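Local coordinates for alanine racemase (Enterococcus faecalis, PDB 3E6E), which belongs to the alanine racemase family, a two-domain protein pairing a TIM-type barrel with a mainly beta C-terminal domain, at residues 18-23 with 54-60; 32-38 with 218-224. The protein carries 1 engineered substitution. All coordinates share one frame; numbering follows the deposited sequence.

Interaction 1. Residues 18-23 with 54-60; sequences ITENVQ and AAKKGGA
Thr-19 divides its side chain between Ala-54 and Gly-58. Its OG1 donates a hydrogen bond of 3.0 Å to Ala-54 O, meeting the carbonyl at an angle of 122° and tilted from its plane. With OG1 beside the backbone N (chi1 -62°), the methyl CG2 is left anti to that N; it turns to Gly-58 and lies 3.6 Å from Gly-58 CA. The backbone of Thr-19 joins in through a CA-H...O contact to the same Ala-54 O. One turn on, Val-22 sets both methyls on Ala-55: CG1 sits 3.8 Å from Ala-55 O, with Gly-58 O equally near, while CG2 faces Ala-55 CB at 4.1 Å. Next to Thr-19 in the chain, Ile-18 CB meets Ala-54 CB at 4.0 Å.

Thr-19 CA and Gly-58 CA come within 4.3 Å, the glycine backbone lying directly against helix 15-28. Gly-59 has positive phi (131°) and ends the helix in a Schellman motif, with Ala-60 N bonded to Ala-55 O at 2.8 Å and Gly-59 N to Lys-56 O. The chain then runs into strand 62-65 of the parallel barrel sheet. The contact packs two of the helices outside the TIM-type barrel against each other. Farther out, Lys-57 lays CG beside Thr-19 OG1 but leads its amino end away. Inward, Ala-55 rests on Ala-37 of strand 34-38, and Val-22 also touches Met-227.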
ATOM      1  N   ILE A  18      14.165 -17.667   2.028  1.00 19.40           N
ATOM      2  CA  ILE A  18      13.791 -17.316   3.405  1.00 18.47           C
ATOM      3  C   ILE A  18      14.316 -18.428   4.347  1.00 19.38           C
ATOM      4  O   ILE A  18      14.913 -18.154   5.396  1.00 19.35           O
ATOM      5  CB  ILE A  18      12.244 -17.174   3.545  1.00 16.97           C
ATOM      6  CG1 ILE A  18      11.738 -16.061   2.634  1.00 12.40           C
ATOM      7  CG2 ILE A  18      11.855 -16.842   4.979  1.00 13.24           C
ATOM      8  CD1 ILE A  18      10.263 -15.885   2.707  1.00 10.68           C
ATOM      9  N   THR A  19      14.108 -19.679   3.942  1.00 19.06           N
ATOM     10  CA  THR A  19      14.573 -20.841   4.693  1.00 20.29           C
ATOM     11  C   THR A  19      16.084 -20.736   4.915  1.00 22.77           C
ATOM     12  O   THR A  19      16.594 -20.908   6.023  1.00 24.21           O
ATOM     13  CB  THR A  19      14.334 -22.173   3.904  1.00 18.50           C
ATOM     14  OG1 THR A  19      12.935 -22.381   3.675  1.00 16.52           O
ATOM     15  CG2 THR A  19      14.903 -23.354   4.680  1.00 19.26           C
ATOM     16  N   GLU A  20      16.800 -20.467   3.831  1.00 24.86           N
ATOM     17  CA  GLU A  20      18.250 -20.372   3.865  1.00 26.03           C
ATOM     18  C   GLU A  20      18.739 -19.211   4.713  1.00 25.39           C
ATOM     19  O   GLU A  20      19.755 -19.320   5.398  1.00 26.16           O
ATOM     20  CB  GLU A  20      18.776 -20.278   2.428  1.00 28.45           C
ATOM     21  CG  GLU A  20      20.240 -19.915   2.290  1.00 31.93           C
ATOM     22  CD  GLU A  20      20.669 -19.818   0.830  1.00 36.21           C
ATOM     23  OE1 GLU A  20      21.748 -19.224   0.571  1.00 37.14           O
ATOM     24  OE2 GLU A  20      19.926 -20.341  -0.050  1.00 34.16           O
ATOM     25  N   ASN A  21      18.026 -18.093   4.674  1.00 24.81           N
ATOM     26  CA  ASN A  21      18.440 -16.950   5.478  1.00 24.07           C
ATOM     27  C   ASN A  21      18.254 -17.342   6.950  1.00 24.47           C
ATOM     28  O   ASN A  21      19.070 -17.000   7.820  1.00 24.97           O
ATOM     29  CB  ASN A  21      17.592 -15.717   5.141  1.00 21.27           C
ATOM     30  CG  ASN A  21      17.807 -15.218   3.720  1.00 20.52           C
ATOM     31  OD1 ASN A  21      17.023 -14.416   3.210  1.00 20.39           O
ATOM     32  ND2 ASN A  21      18.873 -15.680   3.076  1.00 21.48           N
ATOM     33  N   VAL A  22      17.187 -18.082   7.223  1.00 22.96           N
ATOM     34  CA  VAL A  22      16.914 -18.502   8.586  1.00 23.90           C
ATOM     35  C   VAL A  22      17.889 -19.561   9.101  1.00 24.27           C
ATOM     36  O   VAL A  22      18.305 -19.504  10.256  1.00 23.63           O
ATOM     37  CB  VAL A  22      15.485 -19.016   8.718  1.00 23.86           C
ATOM     38  CG1 VAL A  22      15.267 -19.592  10.118  1.00 24.70           C
ATOM     39  CG2 VAL A  22      14.511 -17.874   8.443  1.00 22.58           C
ATOM     40  N   GLN A  23      18.249 -20.524   8.256  1.00 24.69           N
ATOM     41  CA  GLN A  23      19.193 -21.552   8.663  1.00 25.41           C
ATOM     42  C   GLN A  23      20.569 -20.956   8.917  1.00 26.02           C
ATOM     43  O   GLN A  23      21.214 -21.287   9.910  1.00 27.01           O
ATOM     44  CB  GLN A  23      19.327 -22.630   7.600  1.00 25.97           C
ATOM     45  CG  GLN A  23      18.428 -23.826   7.803  1.00 28.54           C
ATOM     46  CD  GLN A  23      19.010 -25.089   7.188  1.00 30.24           C
ATOM     47  OE1 GLN A  23      19.996 -25.643   7.691  1.00 30.30           O
ATOM     48  NE2 GLN A  23      18.412 -25.546   6.087  1.00 31.27           N
ATOM     49  N   ALA A  54       8.177 -21.207   5.742  1.00 22.00           N
ATOM     50  CA  ALA A  54       9.530 -21.251   5.193  1.00 20.77           C
ATOM     51  C   ALA A  54      10.543 -21.067   6.304  1.00 19.62           C
ATOM     52  O   ALA A  54      11.623 -21.643   6.269  1.00 17.46           O
ATOM     53  CB  ALA A  54       9.712 -20.168   4.142  1.00 22.29           C
ATOM     54  N   ALA A  55      10.183 -20.243   7.280  1.00 21.25           N
ATOM     55  CA  ALA A  55      11.043 -19.977   8.424  1.00 22.35           C
ATOM     56  C   ALA A  55      11.024 -21.181   9.351  1.00 22.55           C
ATOM     57  O   ALA A  55      11.993 -21.453  10.038  1.00 22.07           O
ATOM     58  CB  ALA A  55      10.554 -18.732   9.167  1.00 23.02           C
ATOM     59  N   LYS A  56       9.919 -21.913   9.364  1.00 25.38           N
ATOM     60  CA  LYS A  56       9.833 -23.081  10.227  1.00 28.27           C
ATOM     61  C   LYS A  56      10.815 -24.156   9.746  1.00 28.72           C
ATOM     62  O   LYS A  56      11.697 -24.584  10.496  1.00 28.46           O
ATOM     63  CB  LYS A  56       8.401 -23.627  10.255  1.00 29.47           C
ATOM     64  CG  LYS A  56       8.154 -24.632  11.379  1.00 34.66           C
ATOM     65  CD  LYS A  56       6.711 -25.132  11.394  1.00 39.06           C
ATOM     66  CE  LYS A  56       6.345 -25.854  10.090  1.00 42.06           C
ATOM     67  NZ  LYS A  56       4.874 -26.131   9.984  1.00 43.20           N
ATOM     68  N   LYS A  57      10.678 -24.580   8.494  1.00 29.52           N
ATOM     69  CA  LYS A  57      11.574 -25.591   7.948  1.00 29.80           C
ATOM     70  C   LYS A  57      12.999 -25.083   7.939  1.00 28.55           C
ATOM     71  O   LYS A  57      13.932 -25.835   7.674  1.00 29.77           O
ATOM     72  CB  LYS A  57      11.139 -25.995   6.535  1.00 33.49           C
ATOM     73  CG  LYS A  57      10.647 -24.851   5.656  1.00 37.51           C
ATOM     74  CD  LYS A  57       9.907 -25.380   4.427  1.00 39.36           C
ATOM     75  CE  LYS A  57       8.622 -26.104   4.824  1.00 41.04           C
ATOM     76  NZ  LYS A  57       7.926 -26.716   3.654  1.00 40.42           N
ATOM     77  N   GLY A  58      13.163 -23.801   8.239  1.00 27.22           N
ATOM     78  CA  GLY A  58      14.488 -23.214   8.290  1.00 25.45           C
ATOM     79  C   GLY A  58      15.076 -23.335   9.692  1.00 25.47           C
ATOM     80  O   GLY A  58      16.289 -23.204   9.886  1.00 25.77           O
ATOM     81  N   GLY A  59      14.221 -23.584  10.680  1.00 24.46           N
ATOM     82  CA  GLY A  59      14.708 -23.730  12.035  1.00 23.48           C
ATOM     83  C   GLY A  59      13.954 -22.909  13.053  1.00 23.40           C
ATOM     84  O   GLY A  59      14.264 -22.966  14.242  1.00 26.42           O
ATOM     85  N   ALA A  60      12.967 -22.146  12.606  1.00 21.15           N
ATOM     86  CA  ALA A  60      12.187 -21.328  13.514  1.00 20.08           C
ATOM     87  C   ALA A  60      11.341 -22.208  14.432  1.00 21.45           C
ATOM     88  O   ALA A  60      10.920 -23.305  14.048  1.00 20.75           O
ATOM     89  CB  ALA A  60      11.296 -20.394  12.727  1.00 17.56           C
TER

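Interaction 2. Residues 32-38 with 218-224; sequences GTALFAV and GNMIRYG. With DCS (D-[3-hydroxy-2-methyl-5-phosphonooxymethyl-pyridin-4-ylmethyl]-N,O-cycloserylamide), chain D.
Met-220 lays its sulfur over one face of the Phe-36 ring, a Met-aromatic contact with SD 3.8 Å from the ring centroid and 24° off the normal. CG of Met-220 is anti to the backbone N (chi1 -179°), and bends at the next two torsions bring SD over the ring, offset toward its rim; the two side chains cross at about a right angle. Tyr-201 meets the same ring edge-to-face. On the opposite face of the sheet, Leu-35 pushes CD2 between Ile-221 and Tyr-223, 3.4 Å from Ile-221 CG1, where Cys-26 and Glu-25 of helix 15-28 close over them.

The backbones pair in parallel, their directions 26° apart. Phe-36 N binds Ile-221 O at 3.0 Å, and Ile-221 N binds Ala-34 O. At the buried C-terminal end, Tyr-223 N to Phe-36 O and Val-38 N to Tyr-223 O are weak bonds. At the other end the ladder stays firm, Ala-34 N reaching Asn-219 O at 2.8 Å; the loose side here is the loops, where Gly-32 and Gly-218 are exposed and Thr-33 and Asn-219 lie partly in solvent.

Beyond the core, Arg-222 reaches DCS N1 with NE at 3.0 Å and, more weakly, with NH2; Thr-168 O and His-203 ND1 bond NH1, which probably fixes the turn of the guanidinium. Gly-224 N makes a weak bond to DCS O1P. Val-38 CG1 packs 3.7 Å from DCS C5A. Joining the first and last strands, the pair closes the eight-stranded TIM-type barrel and lines the DCS pocket at its C-terminal strand ends.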
ATOM      1  N   GLY A  32      22.017 -22.159  21.956  1.00 53.18           N
ATOM      2  CA  GLY A  32      21.440 -22.314  23.274  1.00 50.75           C
ATOM      3  C   GLY A  32      20.431 -21.183  23.129  1.00 49.30           C
ATOM      4  O   GLY A  32      20.040 -20.546  24.114  1.00 50.10           O
ATOM      5  N   THR A  33      20.001 -20.940  21.890  1.00 45.50           N
ATOM      6  CA  THR A  33      19.064 -19.861  21.604  1.00 40.90           C
ATOM      7  C   THR A  33      17.967 -20.263  20.624  1.00 37.51           C
ATOM      8  O   THR A  33      18.140 -21.171  19.817  1.00 36.57           O
ATOM      9  CB  THR A  33      19.820 -18.661  21.027  1.00 40.81           C
ATOM     10  OG1 THR A  33      20.924 -18.342  21.882  1.00 42.04           O
ATOM     11  CG2 THR A  33      18.909 -17.460  20.925  1.00 41.66           C
ATOM     12  N   ALA A  34      16.832 -19.581  20.701  1.00 33.03           N
ATOM     13  CA  ALA A  34      15.723 -19.873  19.809  1.00 29.53           C
ATOM     14  C   ALA A  34      15.471 -18.749  18.795  1.00 27.62           C
ATOM     15  O   ALA A  34      15.651 -17.556  19.080  1.00 24.96           O
ATOM     16  CB  ALA A  34      14.461 -20.144  20.614  1.00 28.51           C
ATOM     17  N   LEU A  35      15.037 -19.146  17.607  1.00 25.97           N
ATOM     18  CA  LEU A  35      14.771 -18.187  16.555  1.00 24.74           C
ATOM     19  C   LEU A  35      13.286 -18.036  16.334  1.00 24.15           C
ATOM     20  O   LEU A  35      12.592 -18.992  15.990  1.00 25.05           O
ATOM     21  CB  LEU A  35      15.440 -18.632  15.253  1.00 25.20           C
ATOM     22  CG  LEU A  35      15.334 -17.701  14.040  1.00 26.10           C
ATOM     23  CD1 LEU A  35      13.897 -17.577  13.565  1.00 26.91           C
ATOM     24  CD2 LEU A  35      15.860 -16.346  14.423  1.00 29.12           C
ATOM     25  N   PHE A  36      12.790 -16.831  16.563  1.00 22.10           N
ATOM     26  CA  PHE A  36      11.394 -16.570  16.329  1.00 22.22           C
ATOM     27  C   PHE A  36      11.377 -15.752  15.057  1.00 22.46           C
ATOM     28  O   PHE A  36      12.216 -14.860  14.866  1.00 22.49           O
ATOM     29  CB  PHE A  36      10.769 -15.799  17.497  1.00 22.58           C
ATOM     30  CG  PHE A  36      10.086 -16.680  18.511  1.00 22.46           C
ATOM     31  CD1 PHE A  36      10.706 -17.834  18.984  1.00 22.47           C
ATOM     32  CD2 PHE A  36       8.832 -16.349  19.007  1.00 23.52           C
ATOM     33  CE1 PHE A  36      10.088 -18.641  19.932  1.00 22.45           C
ATOM     34  CE2 PHE A  36       8.205 -17.155  19.960  1.00 22.15           C
ATOM     35  CZ  PHE A  36       8.838 -18.302  20.420  1.00 22.20           C
ATOM     36  N   ALA A  37      10.437 -16.081  14.176  1.00 22.07           N
ATOM     37  CA  ALA A  37      10.296 -15.386  12.907  1.00 21.22           C
ATOM     38  C   ALA A  37       9.117 -14.424  12.938  1.00 20.46           C
ATOM     39  O   ALA A  37       7.965 -14.837  13.055  1.00 19.36           O
ATOM     40  CB  ALA A  37      10.119 -16.400  11.778  1.00 21.55           C
ATOM     41  N   VAL A  38       9.412 -13.134  12.858  1.00 20.87           N
ATOM     42  CA  VAL A  38       8.359 -12.126  12.852  1.00 20.57           C
ATOM     43  C   VAL A  38       7.875 -12.032  11.411  1.00 19.99           C
ATOM     44  O   VAL A  38       8.664 -11.756  10.504  1.00 19.38           O
ATOM     45  CB  VAL A  38       8.895 -10.765  13.354  1.00 19.79           C
ATOM     46  CG1 VAL A  38      10.327 -10.593  12.945  1.00 20.74           C
ATOM     47  CG2 VAL A  38       8.055  -9.636  12.809  1.00 20.07           C
ATOM     48  N   GLY A 218      20.696 -13.031  25.969  1.00 19.89           N
ATOM     49  CA  GLY A 218      19.382 -13.432  25.500  1.00 19.73           C
ATOM     50  C   GLY A 218      19.365 -14.876  25.055  1.00 21.37           C
ATOM     51  O   GLY A 218      20.411 -15.434  24.729  1.00 21.74           O
ATOM     52  N   ASN A 219      18.186 -15.489  25.031  1.00 22.44           N
ATOM     53  CA  ASN A 219      18.081 -16.886  24.625  1.00 24.71           C
ATOM     54  C   ASN A 219      17.121 -17.101  23.448  1.00 24.62           C
ATOM     55  O   ASN A 219      16.766 -18.230  23.106  1.00 23.63           O
ATOM     56  CB  ASN A 219      17.665 -17.762  25.820  1.00 25.52           C
ATOM     57  CG  ASN A 219      16.267 -17.464  26.307  1.00 28.18           C
ATOM     58  OD1 ASN A 219      15.355 -17.235  25.514  1.00 30.31           O
ATOM     59  ND2 ASN A 219      16.082 -17.482  27.622  1.00 29.85           N
ATOM     60  N   MET A 220      16.709 -15.998  22.842  1.00 25.41           N
ATOM     61  CA  MET A 220      15.821 -16.018  21.686  1.00 26.58           C
ATOM     62  C   MET A 220      15.886 -14.680  20.957  1.00 26.39           C
ATOM     63  O   MET A 220      15.901 -13.618  21.588  1.00 25.57           O
ATOM     64  CB  MET A 220      14.372 -16.278  22.097  1.00 27.41           C
ATOM     65  CG  MET A 220      13.407 -16.335  20.903  1.00 28.37           C
ATOM     66  SD  MET A 220      12.034 -15.153  20.986  1.00 30.09           S
ATOM     67  CE  MET A 220      12.715 -13.836  20.167  1.00 29.42           C
ATOM     68  N   ILE A 221      15.924 -14.723  19.631  1.00 25.52           N
ATOM     69  CA  ILE A 221      15.962 -13.480  18.876  1.00 25.29           C
ATOM     70  C   ILE A 221      14.751 -13.403  17.979  1.00 24.90           C
ATOM     71  O   ILE A 221      14.222 -14.430  17.540  1.00 25.99           O
ATOM     72  CB  ILE A 221      17.227 -13.363  18.003  1.00 26.17           C
ATOM     73  CG1 ILE A 221      17.105 -14.275  16.784  1.00 24.04           C
ATOM     74  CG2 ILE A 221      18.473 -13.721  18.829  1.00 24.62           C
ATOM     75  CD1 ILE A 221      18.251 -14.117  15.828  1.00 26.17           C
ATOM     76  N   ARG A 222      14.303 -12.178  17.731  1.00 24.00           N
ATOM     77  CA  ARG A 222      13.154 -11.930  16.871  1.00 22.82           C
ATOM     78  C   ARG A 222      13.623 -11.528  15.464  1.00 21.57           C
ATOM     79  O   ARG A 222      13.609 -10.362  15.102  1.00 19.79           O
ATOM     80  CB  ARG A 222      12.294 -10.825  17.479  1.00 23.49           C
ATOM     81  CG  ARG A 222      11.389 -11.278  18.625  1.00 23.94           C
ATOM     82  CD  ARG A 222      11.674 -10.482  19.870  1.00 25.18           C
ATOM     83  NE  ARG A 222      11.939  -9.088  19.540  1.00 25.33           N
ATOM     84  CZ  ARG A 222      12.367  -8.186  20.416  1.00 25.25           C
ATOM     85  NH1 ARG A 222      12.569  -8.532  21.682  1.00 27.20           N
ATOM     86  NH2 ARG A 222      12.622  -6.940  20.024  1.00 26.02           N
ATOM     87  N   TYR A 223      14.024 -12.519  14.675  1.00 22.08           N
ATOM     88  CA  TYR A 223      14.533 -12.290  13.325  1.00 22.92           C
ATOM     89  C   TYR A 223      13.486 -11.816  12.304  1.00 23.51           C
ATOM     90  O   TYR A 223      12.552 -12.556  11.969  1.00 24.26           O
ATOM     91  CB  TYR A 223      15.189 -13.571  12.809  1.00 21.39           C
ATOM     92  CG  TYR A 223      16.459 -13.344  12.015  1.00 21.14           C
ATOM     93  CD1 TYR A 223      16.845 -14.237  11.024  1.00 19.49           C
ATOM     94  CD2 TYR A 223      17.293 -12.253  12.278  1.00 21.43           C
ATOM     95  CE1 TYR A 223      18.020 -14.056  10.314  1.00 19.51           C
ATOM     96  CE2 TYR A 223      18.475 -12.069  11.571  1.00 19.18           C
ATOM     97  CZ  TYR A 223      18.831 -12.977  10.591  1.00 19.09           C
ATOM     98  OH  TYR A 223      20.005 -12.816   9.884  1.00 20.52           O
ATOM     99  N   GLY A 224      13.662 -10.600  11.790  1.00 22.17           N
ATOM    100  CA  GLY A 224      12.728 -10.072  10.817  1.00 21.90           C
ATOM    101  C   GLY A 224      13.231  -9.925   9.384  1.00 22.51           C
ATOM    102  O   GLY A 224      13.343 -10.903   8.644  1.00 21.32           O
TER
HETATM  103  N1  DCS D 372      10.841  -7.141  17.579  1.00 29.63           N
HETATM  104  C2  DCS D 372       9.903  -6.065  17.718  1.00 29.64           C
HETATM  105  C2A DCS D 372       9.326  -5.699  19.072  1.00 31.69           C
HETATM  106  C3  DCS D 372       9.548  -5.366  16.559  1.00 29.97           C
HETATM  107  O3  DCS D 372       8.667  -4.341  16.602  1.00 30.58           O
HETATM  108  C4  DCS D 372      10.138  -5.763  15.291  1.00 30.89           C
HETATM  109  C4A DCS D 372       9.767  -5.009  14.029  1.00 34.27           C
HETATM  110  C5  DCS D 372      11.089  -6.877  15.262  1.00 28.15           C
HETATM  111  C6  DCS D 372      11.409  -7.531  16.399  1.00 28.49           C
HETATM  112  C5A DCS D 372      11.759  -7.358  13.999  1.00 26.89           C
HETATM  113  O4P DCS D 372      12.641  -6.334  13.533  1.00 27.14           O
HETATM  114  P   DCS D 372      13.550  -6.423  12.228  1.00 25.04           P
HETATM  115  O1P DCS D 372      14.459  -7.534  12.432  1.00 26.02           O
HETATM  116  O2P DCS D 372      12.688  -6.621  11.066  1.00 24.66           O
HETATM  117  O3P DCS D 372      14.290  -5.170  12.123  1.00 25.99           O
HETATM  118  N   DCS D 372      10.099  -3.536  14.180  1.00 37.03           N
HETATM  119  CA  DCS D 372       9.845  -2.630  13.140  1.00 37.37           C
HETATM  120  C   DCS D 372       8.771  -1.692  13.101  1.00 38.21           C
HETATM  121  O   DCS D 372       7.800  -1.548  14.049  1.00 39.09           O
HETATM  122  ND  DCS D 372       8.873  -0.986  12.001  1.00 37.84           N
HETATM  123  OG  DCS D 372       9.977  -1.424  11.299  1.00 37.75           O
HETATM  124  CB  DCS D 372      10.561  -2.423  11.994  1.00 38.26           C

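From the N terminus, helix 15-28 precedes strand 34-38, and helices 40-44 and 48-56 follow before the chain reaches strand 62-65. Interaction 1 closes a short loop of 30 residues, bringing helix 15-28 against the end of helix 48-56. Interaction 2 closes a far longer one of 179 residues, carrying strand 220-223 back beside strand 34-38. The loops cross instead of nesting, because 32-38 lies inside the first and 218-224 beyond it. The centres of the two contacts are 12 Å apart, and Val-22 CG1 packs 4.2 Å from Leu-35 CD1, tying the outer helix pair to the seam between the first and last barrel strands.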